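Nicotinate phosphoribosyltransferase (Porphyromonas gingivalis, PDB 2IM5) probably catalyses the ATP-driven joining of nicotinate to the phosphoribosyl group of 5-phospho-alpha-D-ribose 1-diphosphate, giving nicotinate ribonucleotide for NAD(+) synthesis. Local coordinates at residues Thr161-Gly166 and Arg206-His211; Ile7-Leu12 and Arg168-Leu173; Val231-Trp236 and Lys263-Leu268. One frame throughout, in Å; residues are numbered along the deposited sequence.

Contact 1: Thr161-Gly166 and Arg206-His211; sequences TFSIFG and RVSGTH
Ser163, on strand 162-164, and Ser208, just past the short edge strand 206-207, meet hydroxyl to hydroxyl. Both strands belong to the parallel sheet of the TIM-barrel-like domain, where strand 191-194 separates them. The case illustrates how a strand can be linked by side chains to the chain beyond a strand that is not its neighbour in the sheet. The OG atoms of Ser163 and Ser208 lie 2.7 Å apart in a hydrogen bond that either could donate. Ser208 OG stands anti to its own backbone N (chi1 173°), which swings it toward the first strand, and Phe192 of the intervening strand touches both serines.

Phe165 can be followed outward from CB. Its chi1 of -69° sets CG beside the backbone N and anti to the carbonyl carbon, and CB and CG stop short of the other segment. Contact begins farther along the ring, where Phe165 CE1 lies 3.5 Å from Ser208 O, an oblique approach, and 3.7 Å from Ser208 OG. At the tip, Phe165 CZ is 3.9 Å from Ser208 OG. Beyond this point the second segment runs on toward His213, a predicted autophosphorylation site that is unmodified here, and Arg273 binds Thr210 OG1 on the way. The ring ends against Gly209, whose CA is 4.2 Å from Phe165 CZ.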
ATOM      1  N   THR A 161       1.115 -19.128   1.016  1.00 29.66           N
ATOM      2  CA  THR A 161       1.562 -18.161   0.011  1.00 27.13           C
ATOM      3  C   THR A 161       1.519 -16.755   0.596  1.00 23.52           C
ATOM      4  O   THR A 161       0.461 -16.292   1.010  1.00 21.91           O
ATOM      5  CB  THR A 161       0.656 -18.192  -1.232  1.00 26.59           C
ATOM      6  OG1 THR A 161       0.695 -19.500  -1.807  1.00 29.13           O
ATOM      7  CG2 THR A 161       1.123 -17.167  -2.264  1.00 27.52           C
ATOM      8  N   PHE A 162       2.662 -16.078   0.625  1.00 21.18           N
ATOM      9  CA  PHE A 162       2.707 -14.734   1.181  1.00 20.74           C
ATOM     10  C   PHE A 162       3.649 -13.807   0.430  1.00 19.67           C
ATOM     11  O   PHE A 162       4.531 -14.255  -0.304  1.00 19.20           O
ATOM     12  CB  PHE A 162       3.114 -14.793   2.657  1.00 22.37           C
ATOM     13  CG  PHE A 162       4.587 -15.029   2.880  1.00 21.73           C
ATOM     14  CD1 PHE A 162       5.444 -13.961   3.142  1.00 20.99           C
ATOM     15  CD2 PHE A 162       5.118 -16.312   2.805  1.00 21.50           C
ATOM     16  CE1 PHE A 162       6.809 -14.167   3.325  1.00 21.33           C
ATOM     17  CE2 PHE A 162       6.480 -16.530   2.986  1.00 21.35           C
ATOM     18  CZ  PHE A 162       7.327 -15.457   3.246  1.00 21.26           C
ATOM     19  N   SER A 163       3.444 -12.509   0.625  1.00 18.49           N
ATOM     20  CA  SER A 163       4.261 -11.477  -0.001  1.00 19.03           C
ATOM     21  C   SER A 163       4.719 -10.519   1.090  1.00 19.12           C
ATOM     22  O   SER A 163       4.046 -10.371   2.114  1.00 18.04           O
ATOM     23  CB  SER A 163       3.448 -10.699  -1.052  1.00 18.96           C
ATOM     24  OG  SER A 163       3.075 -11.513  -2.152  1.00 18.38           O
ATOM     25  N   ILE A 164       5.859  -9.874   0.863  1.00 19.08           N
ATOM     26  CA  ILE A 164       6.416  -8.917   1.815  1.00 19.58           C
ATOM     27  C   ILE A 164       5.877  -7.514   1.505  1.00 20.56           C
ATOM     28  O   ILE A 164       6.197  -6.941   0.463  1.00 19.62           O
ATOM     29  CB  ILE A 164       7.962  -8.901   1.730  1.00 19.03           C
ATOM     30  CG1 ILE A 164       8.500 -10.323   1.912  1.00 19.19           C
ATOM     31  CG2 ILE A 164       8.538  -7.952   2.779  1.00 18.09           C
ATOM     32  CD1 ILE A 164       9.990 -10.467   1.649  1.00 18.12           C
ATOM     33  N   PHE A 165       5.058  -6.981   2.412  1.00 21.82           N
ATOM     34  CA  PHE A 165       4.446  -5.653   2.278  1.00 23.31           C
ATOM     35  C   PHE A 165       4.850  -4.730   3.436  1.00 25.00           C
ATOM     36  O   PHE A 165       4.012  -3.966   3.910  1.00 26.84           O
ATOM     37  CB  PHE A 165       2.908  -5.739   2.346  1.00 23.52           C
ATOM     38  CG  PHE A 165       2.248  -6.403   1.173  1.00 22.24           C
ATOM     39  CD1 PHE A 165       2.966  -6.779   0.047  1.00 23.52           C
ATOM     40  CD2 PHE A 165       0.869  -6.622   1.195  1.00 22.40           C
ATOM     41  CE1 PHE A 165       2.323  -7.365  -1.051  1.00 22.78           C
ATOM     42  CE2 PHE A 165       0.215  -7.204   0.111  1.00 21.98           C
ATOM     43  CZ  PHE A 165       0.943  -7.577  -1.016  1.00 23.83           C
ATOM     44  N   GLY A 166       6.090  -4.770   3.906  1.00 26.19           N
ATOM     45  CA  GLY A 166       6.417  -3.919   5.045  1.00 27.39           C
ATOM     46  C   GLY A 166       7.357  -2.737   4.864  1.00 28.45           C
ATOM     47  O   GLY A 166       7.957  -2.272   5.837  1.00 28.59           O
ATOM     48  N   ARG A 206       9.538 -11.827  -7.587  1.00 20.24           N
ATOM     49  CA  ARG A 206       8.416 -11.238  -8.302  1.00 21.00           C
ATOM     50  C   ARG A 206       7.959 -10.022  -7.492  1.00 20.69           C
ATOM     51  O   ARG A 206       8.133  -9.988  -6.270  1.00 17.70           O
ATOM     52  CB  ARG A 206       7.238 -12.215  -8.374  1.00 25.57           C
ATOM     53  CG  ARG A 206       7.405 -13.396  -9.315  1.00 31.67           C
ATOM     54  CD  ARG A 206       6.102 -14.194  -9.390  1.00 35.94           C
ATOM     55  NE  ARG A 206       5.842 -14.940  -8.162  1.00 40.65           N
ATOM     56  CZ  ARG A 206       6.313 -16.160  -7.911  1.00 41.72           C
ATOM     57  NH1 ARG A 206       7.062 -16.785  -8.806  1.00 45.10           N
ATOM     58  NH2 ARG A 206       6.048 -16.753  -6.756  1.00 44.26           N
ATOM     59  N   VAL A 207       7.392  -9.021  -8.163  1.00 19.66           N
ATOM     60  CA  VAL A 207       6.876  -7.870  -7.439  1.00 20.16           C
ATOM     61  C   VAL A 207       5.453  -8.278  -7.095  1.00 21.15           C
ATOM     62  O   VAL A 207       4.837  -9.046  -7.828  1.00 22.92           O
ATOM     63  CB  VAL A 207       6.855  -6.580  -8.287  1.00 19.66           C
ATOM     64  CG1 VAL A 207       8.278  -6.125  -8.564  1.00 19.68           C
ATOM     65  CG2 VAL A 207       6.099  -6.813  -9.586  1.00 21.00           C
ATOM     66  N   SER A 208       4.927  -7.775  -5.988  1.00 20.99           N
ATOM     67  CA  SER A 208       3.583  -8.136  -5.568  1.00 22.29           C
ATOM     68  C   SER A 208       2.849  -6.945  -4.967  1.00 23.83           C
ATOM     69  O   SER A 208       3.426  -6.171  -4.204  1.00 24.59           O
ATOM     70  CB  SER A 208       3.673  -9.275  -4.546  1.00 23.09           C
ATOM     71  OG  SER A 208       2.422  -9.572  -3.965  1.00 24.00           O
ATOM     72  N   GLY A 209       1.574  -6.801  -5.313  1.00 25.51           N
ATOM     73  CA  GLY A 209       0.793  -5.696  -4.784  1.00 28.50           C
ATOM     74  C   GLY A 209      -0.567  -5.570  -5.445  1.00 30.80           C
ATOM     75  O   GLY A 209      -0.860  -6.261  -6.421  1.00 31.88           O
ATOM     76  N   THR A 210      -1.408  -4.692  -4.912  1.00 31.22           N
ATOM     77  CA  THR A 210      -2.743  -4.479  -5.466  1.00 31.06           C
ATOM     78  C   THR A 210      -2.952  -2.980  -5.588  1.00 29.06           C
ATOM     79  O   THR A 210      -2.134  -2.209  -5.104  1.00 29.37           O
ATOM     80  CB  THR A 210      -3.834  -5.022  -4.521  1.00 32.46           C
ATOM     81  OG1 THR A 210      -3.859  -4.235  -3.320  1.00 30.95           O
ATOM     82  CG2 THR A 210      -3.558  -6.474  -4.162  1.00 31.55           C
ATOM     83  N   HIS A 211      -4.039  -2.563  -6.228  1.00 27.57           N
ATOM     84  CA  HIS A 211      -4.308  -1.134  -6.337  1.00 27.28           C
ATOM     85  C   HIS A 211      -4.539  -0.701  -4.883  1.00 25.03           C
ATOM     86  O   HIS A 211      -4.925  -1.513  -4.041  1.00 25.23           O
ATOM     87  CB  HIS A 211      -5.551  -0.873  -7.196  1.00 27.01           C
ATOM     88  CG  HIS A 211      -6.843  -1.166  -6.498  1.00 30.39           C
ATOM     89  ND1 HIS A 211      -7.316  -0.398  -5.452  1.00 31.81           N
ATOM     90  CD2 HIS A 211      -7.753  -2.152  -6.679  1.00 30.74           C
ATOM     91  CE1 HIS A 211      -8.457  -0.902  -5.017  1.00 31.02           C
ATOM     92  NE2 HIS A 211      -8.745  -1.965  -5.744  1.00 32.27           N
TER

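Contact 2: Ile7-Leu12 and Arg168-Leu173; sequences ILDTDL and RRRFSL
Asp9 and Arg170 form an end-on, two-pronged salt bridge between the loop leading into helix 12-24 and the loop that runs from strand 162-164 to helix 173-186, tying the N-terminal family domain to the TIM-barrel-like one. This is the tight half of the contact. NH1 of Arg170 reaches OD1 of Asp9 at 3.0 Å, and NH2 of Arg170 reaches OD2 of Asp9 at 2.8 Å with a nearly straight N-H...O angle of 173°. Both oxygens are met on their syn sides, and the carboxylate and guanidinium planes are only 29° apart, so two bonds hold the flat groups edge to edge and limit their rotation. The arginine chain runs extended from CG to NE toward an aspartate at the centre of an inverse gamma turn. Over one guanidinium face lies Leu173 CA, 3.6 Å above the plane. Glu176 takes a second salt bridge from NH1, while Asn196 binds Asp9 OD1, consistent with a well-fixed pair.

The looser half joins Asp11 to the partly exposed Arg168. Here the groups are turned 83° apart, and OD2 of Asp11 stands 3.9 Å from NE of Arg168, well off the guanidinium plane: a long ion pair in which no N-H aims at the oxygen. Each charge has firmer partners elsewhere, Asp11 in Ser195 and Thr121 and Arg168 in Glu120. A water bridges the two residues, donating to Asp11 OD2 at 2.7 Å and accepting from both Arg168 N and Arg168 NE, the latter at 3.0 Å.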
ATOM      1  N   ILE A   7      15.408   4.743  -7.132  1.00 26.12           N
ATOM      2  CA  ILE A   7      14.109   5.280  -7.486  1.00 25.26           C
ATOM      3  C   ILE A   7      13.075   4.148  -7.453  1.00 23.40           C
ATOM      4  O   ILE A   7      11.877   4.396  -7.472  1.00 22.35           O
ATOM      5  CB  ILE A   7      14.163   5.963  -8.877  1.00 26.17           C
ATOM      6  CG1 ILE A   7      13.071   7.027  -8.968  1.00 27.56           C
ATOM      7  CG2 ILE A   7      13.998   4.937  -9.985  1.00 25.30           C
ATOM      8  CD1 ILE A   7      13.303   8.036 -10.081  1.00 28.38           C
ATOM      9  N   LEU A   8      13.549   2.902  -7.384  1.00 22.12           N
ATOM     10  CA  LEU A   8      12.660   1.742  -7.322  1.00 19.87           C
ATOM     11  C   LEU A   8      12.417   1.299  -5.881  1.00 18.65           C
ATOM     12  O   LEU A   8      11.670   0.350  -5.636  1.00 18.74           O
ATOM     13  CB  LEU A   8      13.232   0.563  -8.115  1.00 19.20           C
ATOM     14  CG  LEU A   8      13.440   0.707  -9.621  1.00 18.57           C
ATOM     15  CD1 LEU A   8      13.777  -0.663 -10.199  1.00 19.23           C
ATOM     16  CD2 LEU A   8      12.182   1.276 -10.280  1.00 16.60           C
ATOM     17  N   ASP A   9      13.046   1.977  -4.925  1.00 19.42           N
ATOM     18  CA  ASP A   9      12.855   1.633  -3.516  1.00 20.21           C
ATOM     19  C   ASP A   9      11.537   2.265  -3.077  1.00 20.76           C
ATOM     20  O   ASP A   9      11.506   3.311  -2.424  1.00 21.49           O
ATOM     21  CB  ASP A   9      14.027   2.154  -2.672  1.00 21.46           C
ATOM     22  CG  ASP A   9      13.980   1.667  -1.227  1.00 23.37           C
ATOM     23  OD1 ASP A   9      13.253   0.696  -0.933  1.00 22.90           O
ATOM     24  OD2 ASP A   9      14.687   2.250  -0.379  1.00 26.51           O
ATOM     25  N   THR A  10      10.447   1.612  -3.466  1.00 20.61           N
ATOM     26  CA  THR A  10       9.097   2.064  -3.164  1.00 18.89           C
ATOM     27  C   THR A  10       8.167   0.879  -3.416  1.00 19.22           C
ATOM     28  O   THR A  10       8.616  -0.191  -3.848  1.00 18.11           O
ATOM     29  CB  THR A  10       8.704   3.251  -4.085  1.00 19.65           C
ATOM     30  OG1 THR A  10       7.410   3.750  -3.722  1.00 19.21           O
ATOM     31  CG2 THR A  10       8.681   2.811  -5.538  1.00 20.05           C
ATOM     32  N   ASP A  11       6.879   1.059  -3.138  1.00 18.50           N
ATOM     33  CA  ASP A  11       5.913  -0.011  -3.348  1.00 18.81           C
ATOM     34  C   ASP A  11       5.417  -0.091  -4.784  1.00 18.53           C
ATOM     35  O   ASP A  11       5.290   0.923  -5.469  1.00 18.30           O
ATOM     36  CB  ASP A  11       4.717   0.151  -2.415  1.00 21.63           C
ATOM     37  CG  ASP A  11       5.037  -0.261  -0.997  1.00 24.08           C
ATOM     38  OD1 ASP A  11       5.533  -1.389  -0.809  1.00 25.54           O
ATOM     39  OD2 ASP A  11       4.788   0.538  -0.074  1.00 28.70           O
ATOM     40  N   LEU A  12       5.136  -1.311  -5.228  1.00 17.50           N
ATOM     41  CA  LEU A  12       4.647  -1.532  -6.581  1.00 17.58           C
ATOM     42  C   LEU A  12       3.418  -0.685  -6.895  1.00 17.10           C
ATOM     43  O   LEU A  12       3.328  -0.081  -7.959  1.00 18.17           O
ATOM     44  CB  LEU A  12       4.294  -3.007  -6.773  1.00 15.18           C
ATOM     45  CG  LEU A  12       3.549  -3.322  -8.075  1.00 16.10           C
ATOM     46  CD1 LEU A  12       4.471  -3.055  -9.263  1.00 13.85           C
ATOM     47  CD2 LEU A  12       3.080  -4.777  -8.069  1.00 15.95           C
ATOM     48  N   ARG A 168       6.905   0.684   4.112  1.00 26.47           N
ATOM     49  CA  ARG A 168       6.586   1.927   4.796  1.00 27.84           C
ATOM     50  C   ARG A 168       6.960   2.027   6.272  1.00 27.46           C
ATOM     51  O   ARG A 168       7.293   3.111   6.746  1.00 25.68           O
ATOM     52  CB  ARG A 168       5.110   2.253   4.612  1.00 25.70           C
ATOM     53  CG  ARG A 168       4.814   2.832   3.241  1.00 28.84           C
ATOM     54  CD  ARG A 168       3.316   2.964   3.013  1.00 29.07           C
ATOM     55  NE  ARG A 168       2.684   1.652   3.051  1.00 29.52           N
ATOM     56  CZ  ARG A 168       1.376   1.453   3.000  1.00 31.21           C
ATOM     57  NH1 ARG A 168       0.551   2.488   2.908  1.00 30.64           N
ATOM     58  NH2 ARG A 168       0.894   0.216   3.042  1.00 32.41           N
ATOM     59  N   ARG A 169       6.920   0.911   6.995  1.00 27.07           N
ATOM     60  CA  ARG A 169       7.265   0.938   8.415  1.00 27.66           C
ATOM     61  C   ARG A 169       8.485   0.107   8.787  1.00 26.13           C
ATOM     62  O   ARG A 169       8.672  -0.235   9.953  1.00 25.28           O
ATOM     63  CB  ARG A 169       6.069   0.488   9.250  1.00 28.77           C
ATOM     64  CG  ARG A 169       4.939   1.490   9.212  1.00 34.10           C
ATOM     65  CD  ARG A 169       3.769   1.064  10.060  1.00 34.85           C
ATOM     66  NE  ARG A 169       2.688   2.031   9.940  1.00 37.38           N
ATOM     67  CZ  ARG A 169       1.538   1.943  10.597  1.00 38.89           C
ATOM     68  NH1 ARG A 169       1.326   0.925  11.424  1.00 40.41           N
ATOM     69  NH2 ARG A 169       0.603   2.868  10.426  1.00 39.79           N
ATOM     70  N   ARG A 170       9.313  -0.215   7.798  1.00 24.81           N
ATOM     71  CA  ARG A 170      10.514  -1.001   8.046  1.00 22.25           C
ATOM     72  C   ARG A 170      11.431  -0.268   9.034  1.00 22.44           C
ATOM     73  O   ARG A 170      11.392   0.961   9.131  1.00 20.26           O
ATOM     74  CB  ARG A 170      11.259  -1.231   6.734  1.00 21.66           C
ATOM     75  CG  ARG A 170      11.839   0.036   6.112  1.00 22.46           C
ATOM     76  CD  ARG A 170      12.381  -0.237   4.713  1.00 21.89           C
ATOM     77  NE  ARG A 170      12.983   0.946   4.101  1.00 20.20           N
ATOM     78  CZ  ARG A 170      13.297   1.034   2.812  1.00 20.15           C
ATOM     79  NH1 ARG A 170      13.065   0.006   2.001  1.00 18.17           N
ATOM     80  NH2 ARG A 170      13.829   2.149   2.330  1.00 19.02           N
ATOM     81  N   PHE A 171      12.248  -1.022   9.767  1.00 20.95           N
ATOM     82  CA  PHE A 171      13.181  -0.421  10.712  1.00 20.08           C
ATOM     83  C   PHE A 171      14.196   0.374   9.895  1.00 18.66           C
ATOM     84  O   PHE A 171      14.574   1.484  10.259  1.00 19.66           O
ATOM     85  CB  PHE A 171      13.905  -1.502  11.524  1.00 21.83           C
ATOM     86  CG  PHE A 171      14.834  -0.950  12.578  1.00 21.71           C
ATOM     87  CD1 PHE A 171      14.358  -0.611  13.843  1.00 23.94           C
ATOM     88  CD2 PHE A 171      16.181  -0.753  12.298  1.00 21.94           C
ATOM     89  CE1 PHE A 171      15.216  -0.086  14.814  1.00 22.36           C
ATOM     90  CE2 PHE A 171      17.046  -0.226  13.258  1.00 22.94           C
ATOM     91  CZ  PHE A 171      16.562   0.106  14.517  1.00 21.30           C
ATOM     92  N   SER A 172      14.630  -0.210   8.786  1.00 18.74           N
ATOM     93  CA  SER A 172      15.590   0.423   7.884  1.00 19.67           C
ATOM     94  C   SER A 172      15.638  -0.368   6.579  1.00 20.37           C
ATOM     95  O   SER A 172      15.145  -1.497   6.509  1.00 17.78           O
ATOM     96  CB  SER A 172      16.991   0.428   8.500  1.00 20.51           C
ATOM     97  OG  SER A 172      17.455  -0.897   8.691  1.00 21.92           O
ATOM     98  N   LEU A 173      16.247   0.225   5.556  1.00 20.34           N
ATOM     99  CA  LEU A 173      16.382  -0.430   4.257  1.00 22.62           C
ATOM    100  C   LEU A 173      17.213  -1.696   4.472  1.00 23.33           C
ATOM    101  O   LEU A 173      16.911  -2.769   3.938  1.00 24.43           O
ATOM    102  CB  LEU A 173      17.123   0.491   3.278  1.00 21.96           C
ATOM    103  CG  LEU A 173      17.000   0.305   1.754  1.00 23.23           C
ATOM    104  CD1 LEU A 173      18.329   0.691   1.110  1.00 20.71           C
ATOM    105  CD2 LEU A 173      16.646  -1.119   1.380  1.00 20.85           C
TER
HETATM  106  O   HOH W   1       4.777  -0.354   2.468  1.00 31.50           O

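Contact 3: Val231-Trp236 and Lys263-Leu268; sequences VAMEDW and KKHAML
A histidine-carboxylate hydrogen bond is the centre of this interhelical contact, with His265 giving its NE2 proton to Glu234. His265 NE2 lies 2.7 Å from Glu234 OE2, with an N-H...O angle of 168°. Glu234 OE2 lies close to the imidazole plane, at the ring edge, but the ring comes to the oxygen from its anti side and somewhat out of the carboxylate plane. Glu234 reaches this position by folding: a turn about the CB-CG bond (chi2 -76°) folds the chain and brings the carboxylate across to the facing helix, while Glu234 CG sits at the ring edge, 3.7 Å from His265 NE2.

The two elements are helix 228-240 and the short helix 263-268, which precede strands 246-248 and 271-274, neighbours at one end of the parallel sheet in the TIM-barrel-like domain. Their local axes approach to 11.3 Å at 49°, a separation bridged by long side chains. Met233 supplies the apolar share. Met233 CB lies over one face of the His265 ring, displaced toward the rim, in a CH-pi contact 4.0 Å from the centroid, and the sulfur comes in obliquely, Met233 SD being 3.7 Å from His265 ND1. Phe261 and Phe269 pack against Met233, and the ring of Tyr230 meets that of His265.

Toward the exposed flank, Lys264 brings a positive charge near the same carboxylate. Its chain bends at chi3 and places Lys264 NZ 3.6 Å from Glu234 OE2, a long salt bridge, and NZ also makes a weak hydrogen bond with Tyr230 OH.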
ATOM      1  N   VAL A 231     -16.820   2.699 -10.841  1.00 16.45           N
ATOM      2  CA  VAL A 231     -15.989   3.435 -11.793  1.00 17.08           C
ATOM      3  C   VAL A 231     -14.493   3.195 -11.557  1.00 16.64           C
ATOM      4  O   VAL A 231     -13.701   3.179 -12.506  1.00 17.58           O
ATOM      5  CB  VAL A 231     -16.280   4.939 -11.732  1.00 18.04           C
ATOM      6  CG1 VAL A 231     -15.500   5.665 -12.824  1.00 20.27           C
ATOM      7  CG2 VAL A 231     -17.768   5.178 -11.919  1.00 19.11           C
ATOM      8  N   ALA A 232     -14.101   3.015 -10.299  1.00 13.46           N
ATOM      9  CA  ALA A 232     -12.700   2.748  -9.994  1.00 13.85           C
ATOM     10  C   ALA A 232     -12.278   1.426 -10.659  1.00 12.40           C
ATOM     11  O   ALA A 232     -11.206   1.339 -11.255  1.00 11.66           O
ATOM     12  CB  ALA A 232     -12.490   2.670  -8.482  1.00 12.84           C
ATOM     13  N   MET A 233     -13.129   0.407 -10.563  1.00 12.31           N
ATOM     14  CA  MET A 233     -12.825  -0.886 -11.177  1.00 14.03           C
ATOM     15  C   MET A 233     -12.818  -0.784 -12.714  1.00 15.03           C
ATOM     16  O   MET A 233     -11.937  -1.339 -13.367  1.00 13.36           O
ATOM     17  CB  MET A 233     -13.833  -1.961 -10.727  1.00 13.92           C
ATOM     18  CG  MET A 233     -13.656  -2.449  -9.279  1.00 16.78           C
ATOM     19  SD  MET A 233     -14.760  -3.832  -8.826  1.00 11.49           S
ATOM     20  CE  MET A 233     -13.668  -5.019  -8.555  1.00 20.62           C
ATOM     21  N   GLU A 234     -13.797  -0.081 -13.286  1.00 14.68           N
ATOM     22  CA  GLU A 234     -13.859   0.076 -14.739  1.00 17.64           C
ATOM     23  C   GLU A 234     -12.620   0.806 -15.253  1.00 18.34           C
ATOM     24  O   GLU A 234     -12.070   0.440 -16.292  1.00 17.91           O
ATOM     25  CB  GLU A 234     -15.117   0.848 -15.157  1.00 20.65           C
ATOM     26  CG  GLU A 234     -16.397   0.034 -15.081  1.00 25.05           C
ATOM     27  CD  GLU A 234     -16.522  -0.960 -16.233  1.00 28.97           C
ATOM     28  OE1 GLU A 234     -16.908  -0.538 -17.344  1.00 31.09           O
ATOM     29  OE2 GLU A 234     -16.225  -2.155 -16.033  1.00 27.78           O
ATOM     30  N   ASP A 235     -12.181   1.833 -14.526  1.00 17.32           N
ATOM     31  CA  ASP A 235     -10.997   2.575 -14.936  1.00 17.05           C
ATOM     32  C   ASP A 235      -9.742   1.721 -14.798  1.00 17.09           C
ATOM     33  O   ASP A 235      -8.837   1.801 -15.626  1.00 16.73           O
ATOM     34  CB  ASP A 235     -10.860   3.872 -14.121  1.00 18.21           C
ATOM     35  CG  ASP A 235     -11.897   4.921 -14.519  1.00 20.80           C
ATOM     36  OD1 ASP A 235     -12.569   4.725 -15.555  1.00 22.55           O
ATOM     37  OD2 ASP A 235     -12.042   5.943 -13.814  1.00 18.99           O
ATOM     38  N   TRP A 236      -9.688   0.892 -13.757  1.00 16.49           N
ATOM     39  CA  TRP A 236      -8.528   0.030 -13.557  1.00 15.24           C
ATOM     40  C   TRP A 236      -8.425  -0.965 -14.719  1.00 15.50           C
ATOM     41  O   TRP A 236      -7.328  -1.280 -15.201  1.00 14.17           O
ATOM     42  CB  TRP A 236      -8.649  -0.715 -12.226  1.00 15.22           C
ATOM     43  CG  TRP A 236      -7.390  -1.418 -11.806  1.00 15.58           C
ATOM     44  CD1 TRP A 236      -7.136  -2.752 -11.881  1.00 16.77           C
ATOM     45  CD2 TRP A 236      -6.223  -0.818 -11.223  1.00 16.71           C
ATOM     46  NE1 TRP A 236      -5.883  -3.029 -11.379  1.00 17.17           N
ATOM     47  CE2 TRP A 236      -5.302  -1.860 -10.966  1.00 16.21           C
ATOM     48  CE3 TRP A 236      -5.868   0.497 -10.891  1.00 16.73           C
ATOM     49  CZ2 TRP A 236      -4.049  -1.629 -10.393  1.00 16.72           C
ATOM     50  CZ3 TRP A 236      -4.618   0.727 -10.317  1.00 17.63           C
ATOM     51  CH2 TRP A 236      -3.725  -0.330 -10.073  1.00 16.46           C
ATOM     52  N   LYS A 263     -21.875  -8.628 -11.478  1.00 23.21           N
ATOM     53  CA  LYS A 263     -21.500  -9.957 -11.940  1.00 23.21           C
ATOM     54  C   LYS A 263     -20.275  -9.889 -12.853  1.00 21.75           C
ATOM     55  O   LYS A 263     -19.380 -10.725 -12.766  1.00 20.18           O
ATOM     56  CB  LYS A 263     -22.666 -10.599 -12.695  1.00 25.18           C
ATOM     57  CG  LYS A 263     -22.417 -12.044 -13.085  1.00 28.23           C
ATOM     58  CD  LYS A 263     -23.644 -12.667 -13.729  1.00 32.33           C
ATOM     59  CE  LYS A 263     -23.360 -14.097 -14.185  1.00 34.07           C
ATOM     60  NZ  LYS A 263     -23.028 -15.008 -13.051  1.00 34.41           N
ATOM     61  N   LYS A 264     -20.250  -8.890 -13.730  1.00 20.46           N
ATOM     62  CA  LYS A 264     -19.139  -8.706 -14.658  1.00 21.67           C
ATOM     63  C   LYS A 264     -17.798  -8.569 -13.934  1.00 20.41           C
ATOM     64  O   LYS A 264     -16.818  -9.243 -14.275  1.00 20.43           O
ATOM     65  CB  LYS A 264     -19.385  -7.468 -15.516  1.00 24.68           C
ATOM     66  CG  LYS A 264     -18.294  -7.185 -16.518  1.00 30.80           C
ATOM     67  CD  LYS A 264     -18.654  -5.990 -17.407  1.00 34.76           C
ATOM     68  CE  LYS A 264     -18.824  -4.713 -16.603  1.00 36.59           C
ATOM     69  NZ  LYS A 264     -19.251  -3.578 -17.478  1.00 41.27           N
ATOM     70  N   HIS A 265     -17.756  -7.691 -12.938  1.00 17.72           N
ATOM     71  CA  HIS A 265     -16.538  -7.484 -12.173  1.00 17.67           C
ATOM     72  C   HIS A 265     -16.200  -8.695 -11.304  1.00 16.42           C
ATOM     73  O   HIS A 265     -15.034  -9.063 -11.168  1.00 14.85           O
ATOM     74  CB  HIS A 265     -16.676  -6.222 -11.322  1.00 17.33           C
ATOM     75  CG  HIS A 265     -16.661  -4.962 -12.129  1.00 16.99           C
ATOM     76  ND1 HIS A 265     -17.141  -3.763 -11.651  1.00 16.68           N
ATOM     77  CD2 HIS A 265     -16.229  -4.720 -13.390  1.00 16.21           C
ATOM     78  CE1 HIS A 265     -17.010  -2.836 -12.585  1.00 17.88           C
ATOM     79  NE2 HIS A 265     -16.459  -3.393 -13.650  1.00 16.69           N
ATOM     80  N   ALA A 266     -17.221  -9.310 -10.719  1.00 16.19           N
ATOM     81  CA  ALA A 266     -16.999 -10.484  -9.890  1.00 19.08           C
ATOM     82  C   ALA A 266     -16.359 -11.594 -10.733  1.00 19.63           C
ATOM     83  O   ALA A 266     -15.486 -12.316 -10.263  1.00 21.43           O
ATOM     84  CB  ALA A 266     -18.317 -10.969  -9.295  1.00 18.43           C
ATOM     85  N   MET A 267     -16.795 -11.714 -11.982  1.00 19.46           N
ATOM     86  CA  MET A 267     -16.265 -12.739 -12.880  1.00 21.14           C
ATOM     87  C   MET A 267     -14.872 -12.408 -13.401  1.00 21.79           C
ATOM     88  O   MET A 267     -14.018 -13.288 -13.517  1.00 21.21           O
ATOM     89  CB  MET A 267     -17.201 -12.941 -14.072  1.00 19.97           C
ATOM     90  CG  MET A 267     -18.549 -13.571 -13.724  1.00 23.20           C
ATOM     91  SD  MET A 267     -19.572 -13.689 -15.189  1.00 21.75           S
ATOM     92  CE  MET A 267     -20.051 -12.083 -15.348  1.00 27.50           C
ATOM     93  N   LEU A 268     -14.643 -11.134 -13.706  1.00 21.10           N
ATOM     94  CA  LEU A 268     -13.357 -10.693 -14.236  1.00 21.89           C
ATOM     95  C   LEU A 268     -12.209 -10.636 -13.219  1.00 22.94           C
ATOM     96  O   LEU A 268     -11.112 -11.121 -13.497  1.00 22.92           O
ATOM     97  CB  LEU A 268     -13.524  -9.327 -14.905  1.00 22.97           C
ATOM     98  CG  LEU A 268     -12.287  -8.652 -15.498  1.00 24.93           C
ATOM     99  CD1 LEU A 268     -11.580  -9.589 -16.462  1.00 24.20           C
ATOM    100  CD2 LEU A 268     -12.723  -7.387 -16.219  1.00 25.96           C
TER

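In the fold
Contacts 1 and 3 both belong to the barrel-like domain, whereas contact 2 joins that domain to the N-terminal one. Contact 2 is the most buried and the most ionic. Contact 1, nearest the chain centre, relies on neutral hydroxyls and a phenyl ring at the ends of strands, and contact 3, whose centre is about 20 Å from that of the chain, combines a ring, a thioether and charges between helices near the surface. Segments 161-166 and 168-173 follow one another along the chain, and Leu12 CD2 of contact 2 packs 3.7 Å from Gly209 N of contact 1. His211 CB touches Trp236 CH2 at 3.5 Å, leading from contact 1 to contact 3; contacts 2 and 3 do not touch.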